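Local coordinates for probable sulfate-binding lipoprotein SubI (Mycobacterium tuberculosis, PDB 6DDN) that probably binds sulfate outside the cytoplasmic membrane and hands it on for uptake, as a solute-binding lipoprotein of the prokaryotic sulfate-binding protein family, at residues Glu239-Ala242 with Thr243-Gly247; Val203-Leu206 with Val207-Val211; Tyr88-Ser91 with Ala92-Ser95. All coordinates share one frame; numbering follows the deposited sequence. Where two conformers were deposited one is given.

Overall arrangement
Along the chain the order is contact 3, contact 2, contact 1. Contact 3 is the turn from strand 83-88 into helix 91-99, contact 2 the last turns of helix 196-210, and contact 1 those of helix 237-245, so one helix start and two helix ends are described. None touch: centres of contacts 1 and 3 lie about 21 Å apart, of contacts 2 and 3 about 24 Å, and of contacts 1 and 2 about 26 Å. All belong to helices packed round a mixed sheet in a solute-binding protein fold. Contact 3 lies beside a bound sulfate; contact 1 joins its helix to helix 218-227 and strand 250-253, contact 2 to strand 167-168 and flanking loops.

Contact 1. Residues Glu239-Ala242 with Thr243-Gly247; sequences EAIA and TERAG
I241 and R245 run alongside one another in the same direction, one turn apart on the same helix. The methyl CG2 of I241 sits over the centre of one face of the R245 guanidinium, with R245 CZ 3.6 Å from I241 CG2. R245 CG is turned beside its own backbone N (chi1 -75°), and the chain then runs extended to NE, which carries the flat group back along the helix and over that methyl. Its NH1 bonds to the backbone O of Q295, and an acetate ion lies near the same side chain.

On another side of the helix, T243 folds its hydroxyl back on the previous turn. T243 OG1 donates to E239 O at 2.7 Å, and T243 N reaches E239 O at 2.9 Å, from the opposite face of the carbonyl plane. Two donors grip one oxygen, and the bond from OG1 holds the T243 side chain in this rotamer (chi1 -54°). E244 bends at chi2 and brings its carboxylate carbon CD to 3.2 Å from A240 O, itself bonded to E244 N; a hydrogen bond from OE2 to H252 ND1 holds the carboxylate there.

A246 is the first residue to leave helical geometry, and G247 follows at positive phi (74°). T243 packs on T222 and V226 of helix 218-227, to which E239 is also tied through R219 and T222, while A240 and T243 rest on H252 and V250 of strand 250-253.

Contact 2. Residues Val203-Leu206 with Val207-Val211; sequences VNTL and VNEHV
V203 overlaps V207 one turn further on: the two side chains project together from one flank of the helix, and V203 CG1 meets V207 CG2 at 3.9 Å. V207 CG2 is beside its own backbone N, the branch that faces back down the helix. On the polar side, the amides of N204 and N208 come together with their planes 68° apart. N204 OD1 lies 2.8 Å from N208 ND2, but the angle is too poor for a hydrogen bond; N208 was modelled in two conformers, so this close approach is doubtful as a fixed feature.

Further along, the carbonyls serve several neighbours. T205 O accepts E209 N at 3.2 Å from above its carbonyl plane, and it also lies at the edge of the H210 ring, 3.3 Å from CD2. The bond from H210 N to L206 O is weak, at 3.1 Å. H210 ND1 is hydrogen-bonded to the backbone O of I165, which helps set the ring's orientation.

L206 packs on L160 and V167, V211 on V167 and T169, and the H210 backbone bonds to V167, so the C-terminal turn of helix 196-210 is fastened to strand 167-168 and the loops on either side of it.

Contact 3. Residues Tyr88-Ser91 with Ala92-Ser95; sequences YGAS and ADQS
The side-chain amide of Q94 lies with one face over the peptide that joins Y88 to G89, the two flat groups roughly parallel, and Q94 CD is 3.8 Å from G89 N. G89 has no side chain to stand between them. Q94 CG is beside the backbone N, and a bend at chi2 (-85°) folds the amide back across the turn; on the way Q94 CG passes 3.2 Å from A90 O. The D93 carboxylate is the second flat group: A90 CB stands to one side of its plane, 3.8 Å from D93 OD2. D93 OD1 forms a salt bridge with R96, and an acetate ion lies near this side chain.

A90 occupies the N-cap position, and its carbonyl receives Q94 N at 2.8 Å, nearly straight along the C=O direction. S95 N then bonds to S91 O at 2.9 Å, so the first turn of the helix is closed from the N-cap onward. With chi1 at -170°, S91 OG points away from its backbone N, toward D114 OD2 and S110 N, to both of which it is bonded; its side chain also lies about 3 Å from a bound sulfate.

A strand running through a short glycine-containing loop into a helix whose N-terminus lies near an anion is consistent with the ligand cleft of the type II periplasmic binding fold, in which helix N-termini commonly bind the oxyanion.

Contact 1. Residues Glu239-Ala242 with Thr243-Gly247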
ATOM      1  N   GLU A 239       7.754  -0.396  -2.166  1.00 48.87           N
ATOM      2  CA  GLU A 239       8.498  -1.429  -1.455  1.00 53.86           C
ATOM      3  C   GLU A 239       9.628  -1.980  -2.313  1.00 57.95           C
ATOM      4  O   GLU A 239      10.702  -2.309  -1.796  1.00 64.39           O
ATOM      5  CB  GLU A 239       7.555  -2.548  -1.012  1.00 54.60           C
ATOM      6  CG  GLU A 239       8.248  -3.713  -0.312  1.00 56.35           C
ATOM      7  CD  GLU A 239       8.527  -3.451   1.160  1.00 57.19           C
ATOM      8  OE1 GLU A 239       8.546  -4.428   1.940  1.00 58.68           O
ATOM      9  OE2 GLU A 239       8.732  -2.278   1.541  1.00 54.04           O
ATOM     10  N   ALA A 240       9.411  -2.085  -3.626  1.00 55.87           N
ATOM     11  CA  ALA A 240      10.492  -2.495  -4.515  1.00 51.82           C
ATOM     12  C   ALA A 240      11.603  -1.454  -4.536  1.00 49.73           C
ATOM     13  O   ALA A 240      12.790  -1.798  -4.496  1.00 50.22           O
ATOM     14  CB  ALA A 240       9.952  -2.734  -5.926  1.00 50.39           C
ATOM     15  N   ILE A 241      11.231  -0.172  -4.589  1.00 47.21           N
ATOM     16  CA  ILE A 241      12.222   0.900  -4.580  1.00 46.11           C
ATOM     17  C   ILE A 241      13.010   0.885  -3.278  1.00 45.06           C
ATOM     18  O   ILE A 241      14.238   1.038  -3.276  1.00 49.30           O
ATOM     19  CB  ILE A 241      11.534   2.258  -4.814  1.00 46.51           C
ATOM     20  CG1 ILE A 241      11.018   2.353  -6.250  1.00 48.84           C
ATOM     21  CG2 ILE A 241      12.487   3.403  -4.514  1.00 47.89           C
ATOM     22  CD1 ILE A 241      10.073   3.508  -6.481  1.00 49.28           C
ATOM     23  N   ALA A 242      12.322   0.693  -2.152  1.00 42.72           N
ATOM     24  CA  ALA A 242      13.006   0.697  -0.864  1.00 47.29           C
ATOM     25  C   ALA A 242      13.909  -0.520  -0.714  1.00 52.25           C
ATOM     26  O   ALA A 242      15.008  -0.419  -0.155  1.00 58.01           O
ATOM     27  CB  ALA A 242      11.985   0.752   0.271  1.00 47.69           C
ATOM     28  N   THR A 243      13.467  -1.678  -1.209  1.00 49.28           N
ATOM     29  CA  THR A 243      14.285  -2.883  -1.117  1.00 52.53           C
ATOM     30  C   THR A 243      15.523  -2.772  -1.999  1.00 59.72           C
ATOM     31  O   THR A 243      16.636  -3.096  -1.566  1.00 62.71           O
ATOM     32  CB  THR A 243      13.458  -4.111  -1.500  1.00 51.92           C
ATOM     33  OG1 THR A 243      12.265  -4.152  -0.707  1.00 57.40           O
ATOM     34  CG2 THR A 243      14.258  -5.381  -1.266  1.00 46.64           C
ATOM     35  N   GLU A 244      15.343  -2.322  -3.245  1.00 58.32           N
ATOM     36  CA  GLU A 244      16.475  -2.085  -4.136  1.00 55.75           C
ATOM     37  C   GLU A 244      17.504  -1.170  -3.486  1.00 56.10           C
ATOM     38  O   GLU A 244      18.710  -1.439  -3.522  1.00 60.37           O
ATOM     39  CB  GLU A 244      15.986  -1.461  -5.441  1.00 59.34           C
ATOM     40  CG  GLU A 244      15.588  -2.440  -6.514  1.00 68.26           C
ATOM     41  CD  GLU A 244      14.395  -1.950  -7.309  1.00 72.51           C
ATOM     42  OE1 GLU A 244      14.244  -0.718  -7.449  1.00 73.45           O
ATOM     43  OE2 GLU A 244      13.608  -2.791  -7.787  1.00 72.81           O
ATOM     44  N   ARG A 245      17.035  -0.074  -2.888  1.00 50.53           N
ATOM     45  CA  ARG A 245      17.930   0.921  -2.313  1.00 55.68           C
ATOM     46  C   ARG A 245      18.690   0.400  -1.105  1.00 54.84           C
ATOM     47  O   ARG A 245      19.756   0.935  -0.782  1.00 58.74           O
ATOM     48  CB  ARG A 245      17.140   2.163  -1.919  1.00 57.60           C
ATOM     49  CG  ARG A 245      16.737   3.028  -3.083  1.00 61.20           C
ATOM     50  CD  ARG A 245      15.951   4.212  -2.585  1.00 62.70           C
ATOM     51  NE  ARG A 245      15.688   5.184  -3.638  1.00 67.40           N
ATOM     52  CZ  ARG A 245      14.716   6.086  -3.578  1.00 69.10           C
ATOM     53  NH1 ARG A 245      13.922   6.131  -2.516  1.00 64.94           N
ATOM     54  NH2 ARG A 245      14.537   6.940  -4.574  1.00 73.78           N
ATOM     55  N   ALA A 246      18.167  -0.615  -0.425  1.00 49.67           N
ATOM     56  CA  ALA A 246      18.876  -1.245   0.678  1.00 53.15           C
ATOM     57  C   ALA A 246      19.993  -2.168   0.207  1.00 58.01           C
ATOM     58  O   ALA A 246      20.514  -2.947   1.011  1.00 64.12           O
ATOM     59  CB  ALA A 246      17.895  -2.021   1.561  1.00 50.17           C
ATOM     60  N   GLY A 247      20.368  -2.102  -1.069  1.00 59.50           N
ATOM     61  CA  GLY A 247      21.414  -2.946  -1.605  1.00 68.32           C
ATOM     62  C   GLY A 247      21.030  -4.391  -1.821  1.00 71.30           C
ATOM     63  O   GLY A 247      21.920  -5.230  -1.999  1.00 77.11           O
TER

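Contact 2. Residues Val203-Leu206 with Val207-Val211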
ATOM      1  N   VAL A 203      -6.844 -15.700 -11.282  1.00 57.42           N
ATOM      2  CA  VAL A 203      -6.475 -15.703  -9.868  1.00 55.13           C
ATOM      3  C   VAL A 203      -6.536 -17.119  -9.313  1.00 59.35           C
ATOM      4  O   VAL A 203      -5.684 -17.529  -8.514  1.00 61.28           O
ATOM      5  CB  VAL A 203      -7.388 -14.743  -9.081  1.00 54.63           C
ATOM      6  CG1 VAL A 203      -7.250 -14.970  -7.582  1.00 55.27           C
ATOM      7  CG2 VAL A 203      -7.078 -13.297  -9.440  1.00 48.70           C
ATOM      8  N   ASN A 204      -7.539 -17.889  -9.742  1.00 58.07           N
ATOM      9  CA  ASN A 204      -7.650 -19.294  -9.365  1.00 58.29           C
ATOM     10  C   ASN A 204      -6.365 -20.052  -9.675  1.00 55.26           C
ATOM     11  O   ASN A 204      -5.764 -20.679  -8.797  1.00 52.66           O
ATOM     12  CB  ASN A 204      -8.837 -19.922 -10.096  1.00 68.50           C
ATOM     13  CG  ASN A 204      -9.580 -20.929  -9.250  1.00 77.64           C
ATOM     14  OD1 ASN A 204      -8.972 -21.709  -8.517  1.00 80.54           O
ATOM     15  ND2 ASN A 204     -10.904 -20.923  -9.352  1.00 83.12           N
ATOM     16  N   THR A 205      -5.927 -19.998 -10.935  1.00 56.47           N
ATOM     17  CA  THR A 205      -4.726 -20.723 -11.332  1.00 58.76           C
ATOM     18  C   THR A 205      -3.479 -20.118 -10.700  1.00 56.93           C
ATOM     19  O   THR A 205      -2.540 -20.841 -10.349  1.00 60.46           O
ATOM     20  CB  THR A 205      -4.605 -20.735 -12.854  1.00 62.81           C
ATOM     21  OG1 THR A 205      -5.856 -21.132 -13.427  1.00 65.19           O
ATOM     22  CG2 THR A 205      -3.525 -21.708 -13.295  1.00 66.61           C
ATOM     23  N   LEU A 206      -3.455 -18.795 -10.539  1.00 53.64           N
ATOM     24  CA  LEU A 206      -2.299 -18.147  -9.928  1.00 58.25           C
ATOM     25  C   LEU A 206      -2.129 -18.580  -8.479  1.00 55.54           C
ATOM     26  O   LEU A 206      -1.033 -18.967  -8.057  1.00 58.67           O
ATOM     27  CB  LEU A 206      -2.440 -16.627 -10.028  1.00 52.94           C
ATOM     28  CG  LEU A 206      -1.397 -15.800  -9.274  1.00 51.23           C
ATOM     29  CD1 LEU A 206      -0.046 -15.883  -9.966  1.00 55.31           C
ATOM     30  CD2 LEU A 206      -1.850 -14.355  -9.141  1.00 51.46           C
ATOM     31  N   VAL A 207      -3.212 -18.536  -7.701  1.00 50.77           N
ATOM     32  CA  VAL A 207      -3.112 -18.832  -6.275  1.00 51.36           C
ATOM     33  C   VAL A 207      -2.851 -20.315  -6.047  1.00 56.97           C
ATOM     34  O   VAL A 207      -1.915 -20.693  -5.333  1.00 58.11           O
ATOM     35  CB  VAL A 207      -4.382 -18.363  -5.541  1.00 47.68           C
ATOM     36  CG1 VAL A 207      -4.392 -18.890  -4.116  1.00 47.10           C
ATOM     37  CG2 VAL A 207      -4.468 -16.839  -5.553  1.00 43.42           C
ATOM     38  N   ASN A 208      -3.669 -21.179  -6.654  1.00 51.47           N
ATOM     39  CA  ASN A 208      -3.594 -22.606  -6.347  1.00 57.01           C
ATOM     40  C   ASN A 208      -2.263 -23.203  -6.784  1.00 60.14           C
ATOM     41  O   ASN A 208      -1.617 -23.927  -6.018  1.00 67.06           O
ATOM     42  CB  ASN A 208      -4.756 -23.345  -7.011  0.53 59.22           C
ATOM     43  CG  ASN A 208      -6.080 -23.073  -6.331  0.53 57.55           C
ATOM     44  OD1 ASN A 208      -6.122 -22.656  -5.175  0.53 57.01           O
ATOM     45  ND2 ASN A 208      -7.173 -23.314  -7.046  0.53 56.85           N
ATOM     46  N   GLU A 209      -1.835 -22.914  -8.011  1.00 51.94           N
ATOM     47  CA  GLU A 209      -0.685 -23.609  -8.569  1.00 49.95           C
ATOM     48  C   GLU A 209       0.617 -22.818  -8.486  1.00 48.10           C
ATOM     49  O   GLU A 209       1.668 -23.364  -8.835  1.00 56.10           O
ATOM     50  CB  GLU A 209      -0.964 -24.006 -10.027  1.00 50.53           C
ATOM     51  CG  GLU A 209      -2.393 -24.503 -10.264  1.00 57.10           C
ATOM     52  CD  GLU A 209      -2.555 -25.257 -11.576  1.00 67.62           C
ATOM     53  OE1 GLU A 209      -3.501 -26.062 -11.695  1.00 73.21           O
ATOM     54  OE2 GLU A 209      -1.731 -25.062 -12.484  1.00 69.83           O
ATOM     55  N   HIS A 210       0.589 -21.566  -8.020  1.00 44.07           N
ATOM     56  CA  HIS A 210       1.813 -20.774  -7.942  1.00 44.78           C
ATOM     57  C   HIS A 210       2.005 -20.014  -6.641  1.00 47.79           C
ATOM     58  O   HIS A 210       3.001 -19.295  -6.516  1.00 49.37           O
ATOM     59  CB  HIS A 210       1.884 -19.771  -9.097  1.00 43.50           C
ATOM     60  CG  HIS A 210       1.749 -20.404 -10.441  1.00 45.66           C
ATOM     61  ND1 HIS A 210       2.819 -20.952 -11.115  1.00 51.76           N
ATOM     62  CD2 HIS A 210       0.668 -20.591 -11.230  1.00 44.81           C
ATOM     63  CE1 HIS A 210       2.401 -21.445 -12.266  1.00 50.63           C
ATOM     64  NE2 HIS A 210       1.102 -21.233 -12.361  1.00 47.59           N
ATOM     65  N   VAL A 211       1.092 -20.130  -5.683  1.00 47.86           N
ATOM     66  CA  VAL A 211       1.270 -19.544  -4.362  1.00 43.69           C
ATOM     67  C   VAL A 211       1.143 -20.661  -3.339  1.00 48.51           C
ATOM     68  O   VAL A 211       0.102 -21.328  -3.265  1.00 52.54           O
ATOM     69  CB  VAL A 211       0.258 -18.424  -4.082  1.00 42.18           C
ATOM     70  CG1 VAL A 211       0.593 -17.728  -2.768  1.00 38.31           C
ATOM     71  CG2 VAL A 211       0.241 -17.424  -5.232  1.00 45.99           C
TER

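Contact 3. Residues Tyr88-Ser91 with Ala92-Ser95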
ATOM      1  N   TYR A  88       4.439  -0.412  12.671  1.00 51.61           N
ATOM      2  CA  TYR A  88       4.196  -1.008  11.366  1.00 49.70           C
ATOM      3  C   TYR A  88       3.917  -2.496  11.513  1.00 51.08           C
ATOM      4  O   TYR A  88       4.537  -3.179  12.336  1.00 44.97           O
ATOM      5  CB  TYR A  88       5.389  -0.794  10.428  1.00 46.95           C
ATOM      6  CG  TYR A  88       5.875   0.636  10.376  1.00 48.05           C
ATOM      7  CD1 TYR A  88       5.249   1.575   9.564  1.00 45.00           C
ATOM      8  CD2 TYR A  88       6.955   1.049  11.143  1.00 41.78           C
ATOM      9  CE1 TYR A  88       5.692   2.887   9.517  1.00 44.93           C
ATOM     10  CE2 TYR A  88       7.404   2.355  11.101  1.00 42.09           C
ATOM     11  CZ  TYR A  88       6.771   3.268  10.288  1.00 45.79           C
ATOM     12  OH  TYR A  88       7.223   4.567  10.252  1.00 54.56           O
ATOM     13  N   GLY A  89       2.985  -2.989  10.710  1.00 52.23           N
ATOM     14  CA  GLY A  89       2.654  -4.399  10.718  1.00 44.73           C
ATOM     15  C   GLY A  89       1.629  -4.689   9.648  1.00 49.86           C
ATOM     16  O   GLY A  89       1.278  -3.817   8.852  1.00 48.46           O
ATOM     17  N   ALA A  90       1.155  -5.934   9.631  1.00 50.42           N
ATOM     18  CA  ALA A  90       0.102  -6.324   8.701  1.00 50.70           C
ATOM     19  C   ALA A  90      -1.076  -5.364   8.805  1.00 50.96           C
ATOM     20  O   ALA A  90      -1.555  -5.069   9.903  1.00 52.72           O
ATOM     21  CB  ALA A  90      -0.348  -7.758   8.987  1.00 52.65           C
ATOM     22  N   SER A  91      -1.532  -4.874   7.648  1.00 49.85           N
ATOM     23  CA  SER A  91      -2.505  -3.785   7.618  1.00 49.61           C
ATOM     24  C   SER A  91      -3.775  -4.142   8.384  1.00 57.81           C
ATOM     25  O   SER A  91      -4.204  -3.400   9.276  1.00 61.15           O
ATOM     26  CB  SER A  91      -2.834  -3.421   6.170  1.00 46.78           C
ATOM     27  OG  SER A  91      -3.584  -2.220   6.102  1.00 47.22           O
ATOM     28  N   ALA A  92      -4.391  -5.279   8.050  1.00 58.91           N
ATOM     29  CA  ALA A  92      -5.634  -5.667   8.713  1.00 60.84           C
ATOM     30  C   ALA A  92      -5.407  -5.973  10.188  1.00 62.90           C
ATOM     31  O   ALA A  92      -6.251  -5.648  11.032  1.00 65.56           O
ATOM     32  CB  ALA A  92      -6.256  -6.869   8.004  1.00 60.77           C
ATOM     33  N   ASP A  93      -4.276  -6.604  10.520  1.00 60.77           N
ATOM     34  CA  ASP A  93      -3.955  -6.857  11.921  1.00 57.63           C
ATOM     35  C   ASP A  93      -3.810  -5.554  12.693  1.00 56.61           C
ATOM     36  O   ASP A  93      -4.279  -5.441  13.833  1.00 60.86           O
ATOM     37  CB  ASP A  93      -2.674  -7.685  12.028  1.00 58.42           C
ATOM     38  CG  ASP A  93      -2.878  -9.135  11.634  1.00 62.11           C
ATOM     39  OD1 ASP A  93      -4.021  -9.508  11.293  1.00 64.64           O
ATOM     40  OD2 ASP A  93      -1.892  -9.902  11.668  1.00 62.34           O
ATOM     41  N   GLN A  94      -3.164  -4.554  12.089  1.00 54.74           N
ATOM     42  CA  GLN A  94      -3.021  -3.260  12.748  1.00 53.40           C
ATOM     43  C   GLN A  94      -4.372  -2.575  12.911  1.00 55.78           C
ATOM     44  O   GLN A  94      -4.624  -1.926  13.933  1.00 59.33           O
ATOM     45  CB  GLN A  94      -2.059  -2.373  11.958  1.00 50.28           C
ATOM     46  CG  GLN A  94      -0.617  -2.851  11.971  1.00 52.35           C
ATOM     47  CD  GLN A  94       0.152  -2.368  13.185  1.00 55.87           C
ATOM     48  OE1 GLN A  94       0.715  -1.272  13.180  1.00 54.73           O
ATOM     49  NE2 GLN A  94       0.184  -3.187  14.232  1.00 59.95           N
ATOM     50  N   SER A  95      -5.252  -2.709  11.917  1.00 54.97           N
ATOM     51  CA  SER A  95      -6.582  -2.120  12.023  1.00 60.03           C
ATOM     52  C   SER A  95      -7.371  -2.744  13.167  1.00 63.86           C
ATOM     53  O   SER A  95      -8.028  -2.035  13.936  1.00 67.52           O
ATOM     54  CB  SER A  95      -7.333  -2.279  10.702  1.00 60.93           C
ATOM     55  OG  SER A  95      -8.561  -1.574  10.724  1.00 62.09           O
TER